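Local coordinates for 8-demethyl-8-aminoriboflavin-5'-phosphate synthase (Streptomyces davawensis, PDB 5MLD), which catalyses the replacement of the C-8 methyl group of FMN by an amino group, with glutamate as donor, in the biosynthesis of the antibiotic roseoflavin, at residues Y57-W60 with N61-E64; A138-V141 with A142-L146; T209-L212 with E213-A216. All coordinates share one frame; numbering follows the deposited sequence.

The three contacts follow one another along the chain of this flavodoxin-like subunit without touching. Contact 1 (57-64) sits in the long loop between strand 38-43 and helix 72-81. Contact 2 (138-146) is the first part of helix 138-152, in the beta-alpha-beta unit beside the flavin pocket. Contact 3 (209-216) starts helix 212-220, beyond helix 183-205. Centre to centre, contacts 1 and 2 lie about 34 Å apart, contacts 1 and 3 about 35 Å, and contacts 2 and 3 about 28 Å. Each borders other subunits: contacts 1 and 2 both meet the second, contacts 2 and 3 the fourth. All three thus contribute to the homotetramer.

Contact 1. Residues Y57-W60 with N61-E64; sequences YDDW and NAGE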
ATOM      1  N   TYR A  57      -5.454 -24.346 -19.426  1.00 31.09           N
ATOM      2  CA  TYR A  57      -4.833 -25.118 -18.356  1.00 25.81           C
ATOM      3  C   TYR A  57      -5.834 -25.549 -17.303  1.00 30.94           C
ATOM      4  O   TYR A  57      -5.529 -26.427 -16.483  1.00 30.13           O
ATOM      5  CB  TYR A  57      -3.727 -24.301 -17.691  1.00 30.23           C
ATOM      6  CG  TYR A  57      -2.652 -23.853 -18.648  1.00 31.45           C
ATOM      7  CD1 TYR A  57      -1.630 -24.711 -19.025  1.00 42.30           C
ATOM      8  CD2 TYR A  57      -2.644 -22.572 -19.163  1.00 35.08           C
ATOM      9  CE1 TYR A  57      -0.631 -24.304 -19.903  1.00 40.07           C
ATOM     10  CE2 TYR A  57      -1.651 -22.151 -20.039  1.00 40.67           C
ATOM     11  CZ  TYR A  57      -0.648 -23.024 -20.407  1.00 44.82           C
ATOM     12  OH  TYR A  57       0.343 -22.615 -21.279  1.00 52.42           O
ATOM     13  N   ASP A  58      -7.000 -24.926 -17.281  1.00 26.56           N
ATOM     14  CA  ASP A  58      -7.961 -25.233 -16.247  1.00 27.61           C
ATOM     15  C   ASP A  58      -8.773 -26.463 -16.637  1.00 26.73           C
ATOM     16  O   ASP A  58      -8.658 -26.992 -17.752  1.00 29.53           O
ATOM     17  CB  ASP A  58      -8.860 -24.027 -15.995  1.00 25.56           C
ATOM     18  CG  ASP A  58      -8.120 -22.882 -15.312  1.00 26.10           C
ATOM     19  OD1 ASP A  58      -7.251 -23.153 -14.459  1.00 27.88           O
ATOM     20  OD2 ASP A  58      -8.413 -21.714 -15.628  1.00 31.74           O
ATOM     21  N   ASP A  59      -9.562 -26.950 -15.679  1.00 27.28           N
ATOM     22  CA  ASP A  59     -10.499 -28.030 -15.957  1.00 28.73           C
ATOM     23  C   ASP A  59     -11.602 -27.537 -16.885  1.00 29.66           C
ATOM     24  O   ASP A  59     -12.189 -26.472 -16.664  1.00 27.29           O
ATOM     25  CB  ASP A  59     -11.106 -28.573 -14.664  1.00 27.27           C
ATOM     26  CG  ASP A  59     -12.102 -29.706 -14.923  1.00 33.18           C
ATOM     27  OD1 ASP A  59     -11.642 -30.825 -15.230  1.00 33.02           O
ATOM     28  OD2 ASP A  59     -13.336 -29.485 -14.814  1.00 27.08           O
ATOM     29  N   TRP A  60     -11.893 -28.324 -17.922  1.00 27.74           N
ATOM     30  CA  TRP A  60     -12.756 -27.837 -18.992  1.00 30.02           C
ATOM     31  C   TRP A  60     -14.184 -27.626 -18.510  1.00 29.58           C
ATOM     32  O   TRP A  60     -14.784 -26.573 -18.763  1.00 29.77           O
ATOM     33  CB  TRP A  60     -12.732 -28.794 -20.185  1.00 37.01           C
ATOM     34  CG  TRP A  60     -13.787 -28.437 -21.192  1.00 37.40           C
ATOM     35  CD1 TRP A  60     -15.020 -29.010 -21.319  1.00 44.63           C
ATOM     36  CD2 TRP A  60     -13.730 -27.390 -22.180  1.00 31.37           C
ATOM     37  NE1 TRP A  60     -15.723 -28.403 -22.332  1.00 44.52           N
ATOM     38  CE2 TRP A  60     -14.955 -27.409 -22.874  1.00 39.93           C
ATOM     39  CE3 TRP A  60     -12.769 -26.442 -22.536  1.00 33.13           C
ATOM     40  CZ2 TRP A  60     -15.242 -26.524 -23.915  1.00 34.62           C
ATOM     41  CZ3 TRP A  60     -13.053 -25.563 -23.570  1.00 29.99           C
ATOM     42  CH2 TRP A  60     -14.283 -25.617 -24.243  1.00 34.09           C
ATOM     43  N   ASN A  61     -14.751 -28.615 -17.810  1.00 26.53           N
ATOM     44  CA  ASN A  61     -16.128 -28.486 -17.345  1.00 31.80           C
ATOM     45  C   ASN A  61     -16.251 -27.419 -16.262  1.00 30.02           C
ATOM     46  O   ASN A  61     -17.246 -26.682 -16.214  1.00 26.86           O
ATOM     47  CB  ASN A  61     -16.639 -29.832 -16.837  1.00 35.12           C
ATOM     48  CG  ASN A  61     -16.811 -30.855 -17.961  1.00 42.19           C
ATOM     49  OD1 ASN A  61     -16.955 -30.495 -19.136  1.00 39.39           O
ATOM     50  ND2 ASN A  61     -16.802 -32.133 -17.601  1.00 43.26           N
ATOM     51  N   ALA A  62     -15.245 -27.322 -15.388  1.00 28.54           N
ATOM     52  CA  ALA A  62     -15.265 -26.310 -14.339  1.00 29.71           C
ATOM     53  C   ALA A  62     -15.383 -24.909 -14.920  1.00 25.99           C
ATOM     54  O   ALA A  62     -16.025 -24.041 -14.317  1.00 25.75           O
ATOM     55  CB  ALA A  62     -14.004 -26.418 -13.481  1.00 27.95           C
ATOM     56  N   GLY A  63     -14.798 -24.682 -16.089  1.00 25.40           N
ATOM     57  CA  GLY A  63     -14.761 -23.378 -16.705  1.00 26.37           C
ATOM     58  C   GLY A  63     -15.998 -22.958 -17.459  1.00 24.06           C
ATOM     59  O   GLY A  63     -16.028 -21.831 -17.959  1.00 25.36           O
ATOM     60  N   GLU A  64     -17.027 -23.810 -17.546  1.00 22.91           N
ATOM     61  CA  GLU A  64     -18.212 -23.438 -18.313  1.00 28.00           C
ATOM     62  C   GLU A  64     -18.776 -22.100 -17.849  1.00 25.61           C
ATOM     63  O   GLU A  64     -19.076 -21.229 -18.670  1.00 21.72           O
ATOM     64  CB  GLU A  64     -19.277 -24.525 -18.217  1.00 31.43           C
ATOM     65  CG  GLU A  64     -19.122 -25.641 -19.224  1.00 40.90           C
ATOM     66  CD  GLU A  64     -19.969 -26.846 -18.859  1.00 45.66           C
ATOM     67  OE1 GLU A  64     -19.463 -27.987 -18.956  1.00 48.31           O
ATOM     68  OE2 GLU A  64     -21.133 -26.636 -18.446  1.00 51.34           O
TER
HETATM   69  O   HOH W   1     -13.584 -31.234 -17.400  1.00 28.15           O
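D59 reaches across to A62 with its carboxylate, within the alpha-turn D59-G63 in the loop between strand 38-43 and helix 72-81 of the flavodoxin-like fold. With CG anti to the backbone N (chi1 180°), the D59 side chain folds over the start of the turn, and its OD2 accepts from A62 N at 2.9 Å. That donor arrives on the anti side of the carboxylate, somewhat out of its plane. The methyl of A62 lies alongside, with CB 3.4 Å from D59 OD2. In the backbone, G63 N donates to D59 O at 3.2 Å, closing the turn, and more weakly to W60 O.

The W60 and N61 side chains instead cross at about a right angle. The amide oxygen N61 OD1 stands at the edge of the indole, near its plane and 3.3 Å from W60 CD1, while the amide and ring planes are 61° apart. R67 adds a cation-pi contact to the indole and also bonds W60 O. Just upstream, D58 forms a salt bridge with R13 of the second subunit, the arginine that positions the glutamate donor, so D58 probably helps hold that arginine in place. A water accepts from N61 N at 2.9 Å and donates a weak bond to D59 OD1.

Contact 2. Residues A138-V141 with A142-L146; sequences AHHV and AGTVL
T144 stands over the backbone turn begun by H140, one turn earlier in the helix, and its side chain can be followed outward from there. Its CB lies near two carbonyl oxygens, 3.7 Å from H140 O and slightly farther from V141 O. From CB the hydroxyl leaves anti to the carbonyl carbon (chi1 -61°), which turns OG1 back down the helix. There it comes within 3.3 Å of H140 O, a weak bond whose proton has another acceptor within reach. The same carbonyl already takes the backbone bond from T144 N, so the hydroxyl is at most a second, looser partner. OG1 is also 4.0 Å from CD2 of the H140 imidazole, in the same general direction as H140 O, and approaches the ring obliquely; the two side chains run side by side and point the same way.

This is the first part of helix 138-152, which connects strand 125-132 to strand 154-155 in a beta-alpha-beta unit of the flavodoxin-like domain. The H140 ring has its stronger partners beyond the helix: ND1 bonds OD1 of N94, an FMN-binding residue, and NE2 bonds NE2 of H140 of the second subunit. A further H140, of the third subunit, stacks on the ring, so these imidazoles meet at the interior of the tetramer.

On the side of the helix that faces the sheet, V141 and V145 also lie parallel, one turn apart. Their methyls V141 CG1 and V145 CG2 meet at 3.8 Å, and both residues pack on strand 125-132, V141 against M131 and V145 against L129. Between them V145 N donates almost straight to V141 O at 2.8 Å, with an N-H...O angle of 172°.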
ATOM      1  N   ALA A 138      -7.596   7.177   0.319  1.00 15.76           N
ATOM      2  CA  ALA A 138      -7.618   7.762  -1.021  1.00 16.71           C
ATOM      3  C   ALA A 138      -6.259   7.642  -1.714  1.00 17.64           C
ATOM      4  O   ALA A 138      -6.169   7.152  -2.846  1.00 17.51           O
ATOM      5  CB  ALA A 138      -8.064   9.221  -0.945  1.00 19.07           C
ATOM      6  N   HIS A 139      -5.189   8.111  -1.071  1.00 16.26           N
ATOM      7  CA  HIS A 139      -3.892   8.083  -1.760  1.00 19.01           C
ATOM      8  C   HIS A 139      -3.370   6.655  -1.956  1.00 19.02           C
ATOM      9  O   HIS A 139      -2.683   6.363  -2.951  1.00 18.28           O
ATOM     10  CB  HIS A 139      -2.896   8.961  -0.998  1.00 18.94           C
ATOM     11  CG  HIS A 139      -3.239  10.420  -1.062  1.00 24.85           C
ATOM     12  ND1 HIS A 139      -3.785  11.111   0.000  1.00 23.38           N
ATOM     13  CD2 HIS A 139      -3.160  11.307  -2.083  1.00 24.21           C
ATOM     14  CE1 HIS A 139      -4.012  12.362  -0.358  1.00 22.24           C
ATOM     15  NE2 HIS A 139      -3.634  12.509  -1.614  1.00 24.55           N
ATOM     16  N   HIS A 140      -3.692   5.756  -1.034  1.00 15.36           N
ATOM     17  CA  HIS A 140      -3.311   4.352  -1.178  1.00 20.19           C
ATOM     18  C   HIS A 140      -4.007   3.715  -2.381  1.00 18.28           C
ATOM     19  O   HIS A 140      -3.370   3.047  -3.206  1.00 17.31           O
ATOM     20  CB  HIS A 140      -3.649   3.609   0.120  1.00 18.83           C
ATOM     21  CG  HIS A 140      -3.229   2.169   0.131  1.00 21.44           C
ATOM     22  ND1 HIS A 140      -3.755   1.253   1.016  1.00 25.73           N
ATOM     23  CD2 HIS A 140      -2.323   1.493  -0.615  1.00 23.40           C
ATOM     24  CE1 HIS A 140      -3.199   0.071   0.807  1.00 22.94           C
ATOM     25  NE2 HIS A 140      -2.320   0.192  -0.171  1.00 22.48           N
ATOM     26  N   VAL A 141      -5.316   3.937  -2.514  1.00 17.48           N
ATOM     27  CA  VAL A 141      -6.040   3.390  -3.654  1.00 13.18           C
ATOM     28  C   VAL A 141      -5.539   4.004  -4.951  1.00 18.38           C
ATOM     29  O   VAL A 141      -5.368   3.302  -5.957  1.00 16.11           O
ATOM     30  CB  VAL A 141      -7.558   3.610  -3.478  1.00 17.00           C
ATOM     31  CG1 VAL A 141      -8.292   3.174  -4.714  1.00 15.35           C
ATOM     32  CG2 VAL A 141      -8.062   2.821  -2.278  1.00 16.56           C
ATOM     33  N   ALA A 142      -5.294   5.316  -4.947  1.00 15.92           N
ATOM     34  CA  ALA A 142      -4.808   5.975  -6.153  1.00 16.84           C
ATOM     35  C   ALA A 142      -3.489   5.374  -6.592  1.00 18.16           C
ATOM     36  O   ALA A 142      -3.295   5.088  -7.777  1.00 17.42           O
ATOM     37  CB  ALA A 142      -4.668   7.484  -5.926  1.00 19.48           C
ATOM     38  N   GLY A 143      -2.588   5.129  -5.647  1.00 17.63           N
ATOM     39  CA  GLY A 143      -1.318   4.522  -6.012  1.00 18.80           C
ATOM     40  C   GLY A 143      -1.513   3.163  -6.653  1.00 20.83           C
ATOM     41  O   GLY A 143      -0.947   2.872  -7.712  1.00 21.12           O
ATOM     42  N   THR A 144      -2.348   2.323  -6.036  1.00 16.57           N
ATOM     43  CA  THR A 144      -2.546   0.966  -6.548  1.00 17.27           C
ATOM     44  C   THR A 144      -3.246   0.973  -7.906  1.00 17.05           C
ATOM     45  O   THR A 144      -2.801   0.310  -8.851  1.00 18.43           O
ATOM     46  CB  THR A 144      -3.340   0.144  -5.526  1.00 22.16           C
ATOM     47  OG1 THR A 144      -2.593   0.073  -4.308  1.00 21.89           O
ATOM     48  CG2 THR A 144      -3.538  -1.255  -6.031  1.00 19.42           C
ATOM     49  N   VAL A 145      -4.333   1.734  -8.033  1.00 14.14           N
ATOM     50  CA  VAL A 145      -5.113   1.697  -9.271  1.00 15.19           C
ATOM     51  C   VAL A 145      -4.356   2.361 -10.416  1.00 20.86           C
ATOM     52  O   VAL A 145      -4.306   1.833 -11.535  1.00 17.55           O
ATOM     53  CB  VAL A 145      -6.484   2.352  -9.058  1.00 19.07           C
ATOM     54  CG1 VAL A 145      -7.218   2.492 -10.383  1.00 17.71           C
ATOM     55  CG2 VAL A 145      -7.307   1.556  -8.049  1.00 16.51           C
ATOM     56  N   LEU A 146      -3.776   3.538 -10.170  1.00 16.94           N
ATOM     57  CA  LEU A 146      -3.115   4.242 -11.267  1.00 18.26           C
ATOM     58  C   LEU A 146      -1.847   3.523 -11.706  1.00 23.62           C
ATOM     59  O   LEU A 146      -1.512   3.534 -12.902  1.00 19.44           O
ATOM     60  CB  LEU A 146      -2.824   5.696 -10.869  1.00 22.11           C
ATOM     61  CG  LEU A 146      -4.092   6.555 -10.809  1.00 19.82           C
ATOM     62  CD1 LEU A 146      -3.830   7.872 -10.116  1.00 21.97           C
ATOM     63  CD2 LEU A 146      -4.691   6.760 -12.230  1.00 17.05           C
TER

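Contact 3. Residues T209-L212 with E213-A216; sequences TTDL and EACA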
ATOM      1  N   THR A 209       5.404   6.638 -30.005  1.00 27.38           N
ATOM      2  CA  THR A 209       5.861   5.860 -31.151  1.00 33.39           C
ATOM      3  C   THR A 209       6.687   4.659 -30.726  1.00 31.66           C
ATOM      4  O   THR A 209       7.224   3.953 -31.584  1.00 31.38           O
ATOM      5  CB  THR A 209       6.681   6.731 -32.119  1.00 30.83           C
ATOM      6  OG1 THR A 209       7.803   7.300 -31.430  1.00 29.07           O
ATOM      7  CG2 THR A 209       5.816   7.836 -32.703  1.00 33.94           C
ATOM      8  N   THR A 210       6.796   4.424 -29.422  1.00 26.47           N
ATOM      9  CA  THR A 210       7.576   3.316 -28.892  1.00 23.28           C
ATOM     10  C   THR A 210       7.140   2.005 -29.515  1.00 26.79           C
ATOM     11  O   THR A 210       5.946   1.706 -29.583  1.00 27.99           O
ATOM     12  CB  THR A 210       7.404   3.234 -27.372  1.00 26.11           C
ATOM     13  OG1 THR A 210       7.666   4.511 -26.787  1.00 27.23           O
ATOM     14  CG2 THR A 210       8.352   2.183 -26.784  1.00 24.25           C
ATOM     15  N   ASP A 211       8.122   1.224 -29.972  1.00 29.14           N
ATOM     16  CA  ASP A 211       7.913  -0.119 -30.510  1.00 27.12           C
ATOM     17  C   ASP A 211       8.308  -1.102 -29.408  1.00 28.79           C
ATOM     18  O   ASP A 211       9.494  -1.372 -29.197  1.00 26.18           O
ATOM     19  CB  ASP A 211       8.742  -0.297 -31.781  1.00 30.55           C
ATOM     20  CG  ASP A 211       8.576  -1.666 -32.432  1.00 36.80           C
ATOM     21  OD1 ASP A 211       8.206  -2.653 -31.750  1.00 33.16           O
ATOM     22  OD2 ASP A 211       8.844  -1.754 -33.653  1.00 39.70           O
ATOM     23  N   LEU A 212       7.312  -1.634 -28.687  1.00 26.02           N
ATOM     24  CA  LEU A 212       7.625  -2.525 -27.572  1.00 23.13           C
ATOM     25  C   LEU A 212       8.243  -3.831 -28.055  1.00 26.50           C
ATOM     26  O   LEU A 212       8.989  -4.482 -27.309  1.00 28.20           O
ATOM     27  CB  LEU A 212       6.365  -2.824 -26.757  1.00 22.98           C
ATOM     28  CG  LEU A 212       5.585  -1.590 -26.304  1.00 22.92           C
ATOM     29  CD1 LEU A 212       4.337  -2.015 -25.518  1.00 24.69           C
ATOM     30  CD2 LEU A 212       6.454  -0.680 -25.450  1.00 25.26           C
ATOM     31  N   GLU A 213       7.907  -4.251 -29.275  1.00 28.23           N
ATOM     32  CA  GLU A 213       8.512  -5.457 -29.828  1.00 30.57           C
ATOM     33  C   GLU A 213      10.010  -5.265 -30.030  1.00 30.92           C
ATOM     34  O   GLU A 213      10.810  -6.149 -29.702  1.00 28.94           O
ATOM     35  CB  GLU A 213       7.825  -5.821 -31.141  1.00 32.90           C
ATOM     36  CG  GLU A 213       8.326  -7.094 -31.785  1.00 41.90           C
ATOM     37  CD  GLU A 213       7.530  -7.437 -33.022  1.00 44.87           C
ATOM     38  OE1 GLU A 213       7.768  -6.804 -34.075  1.00 48.98           O
ATOM     39  OE2 GLU A 213       6.643  -8.313 -32.930  1.00 45.31           O
ATOM     40  N   ALA A 214      10.402  -4.103 -30.552  1.00 29.40           N
ATOM     41  CA  ALA A 214      11.817  -3.798 -30.742  1.00 27.86           C
ATOM     42  C   ALA A 214      12.538  -3.654 -29.409  1.00 28.63           C
ATOM     43  O   ALA A 214      13.649  -4.176 -29.237  1.00 29.09           O
ATOM     44  CB  ALA A 214      11.964  -2.531 -31.586  1.00 30.61           C
ATOM     45  N   CYS A 215      11.923  -2.956 -28.444  1.00 29.06           N
ATOM     46  CA  CYS A 215      12.504  -2.892 -27.106  1.00 26.19           C
ATOM     47  C   CYS A 215      12.747  -4.287 -26.563  1.00 25.60           C
ATOM     48  O   CYS A 215      13.799  -4.558 -25.972  1.00 26.53           O
ATOM     49  CB  CYS A 215      11.595  -2.103 -26.154  1.00 25.81           C
ATOM     50  SG  CYS A 215      11.495  -0.333 -26.487  1.00 34.14           S
ATOM     51  N   ALA A 216      11.793  -5.200 -26.786  1.00 20.67           N
ATOM     52  CA  ALA A 216      11.912  -6.553 -26.259  1.00 25.23           C
ATOM     53  C   ALA A 216      13.001  -7.339 -26.981  1.00 20.81           C
ATOM     54  O   ALA A 216      13.696  -8.152 -26.370  1.00 24.40           O
ATOM     55  CB  ALA A 216      10.571  -7.279 -26.382  1.00 27.34           C
TER
HETATM   56  O   HOH W   2       9.265  -4.162 -34.478  1.00 39.91           O
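D211 and A214 are joined by the main side-chain hydrogen bond of this contact, from A214 N to D211 OD1 at 2.9 Å. The D211 side chain extends with CG trans to the backbone N (chi1 -179°), which carries the carboxylate over the opening turn. A214 N meets OD1 from above the carboxylate plane, 67° out of it, so the group lies broadside to the backbone N-H rather than edge-on. The methyl of A214 lies over the same face, with CB 3.6 Å from D211 CG.

Backbone bonds continue the pattern. C215 N donates to D211 O at 3.0 Å, nearly straight and in the carbonyl plane, and A216 N donates to L212 O with a more bent geometry. D211 is the N-cap of helix 212-220, and its OD1 makes the capping bond to A214 N, taking the place of a carbonyl from a preceding turn. A negative group here would be expected to interact favourably with the helix dipole.

Charged and water-mediated contacts join D211 and E213. One water donates to both D211 OD2, at 2.6 Å, and E213 OE1, at 3.1 Å, bridging the two acidic side chains. Their nearest charged oxygens, D211 OD1 and E213 OE1, are 4.8 Å apart. The likely strain of like charges is probably eased by K118, which forms a salt bridge with E213 OE1.

Apolar contact is slight within the segment: T210 CG2 lies 4.0 Å from C215 SG, linking the residue before the N-cap to the fourth helical residue, the positions of a hydrophobic staple. T210 OG1 itself bonds N195 of the fourth subunit, and both L212 and C215 pack against F191 of that same chain.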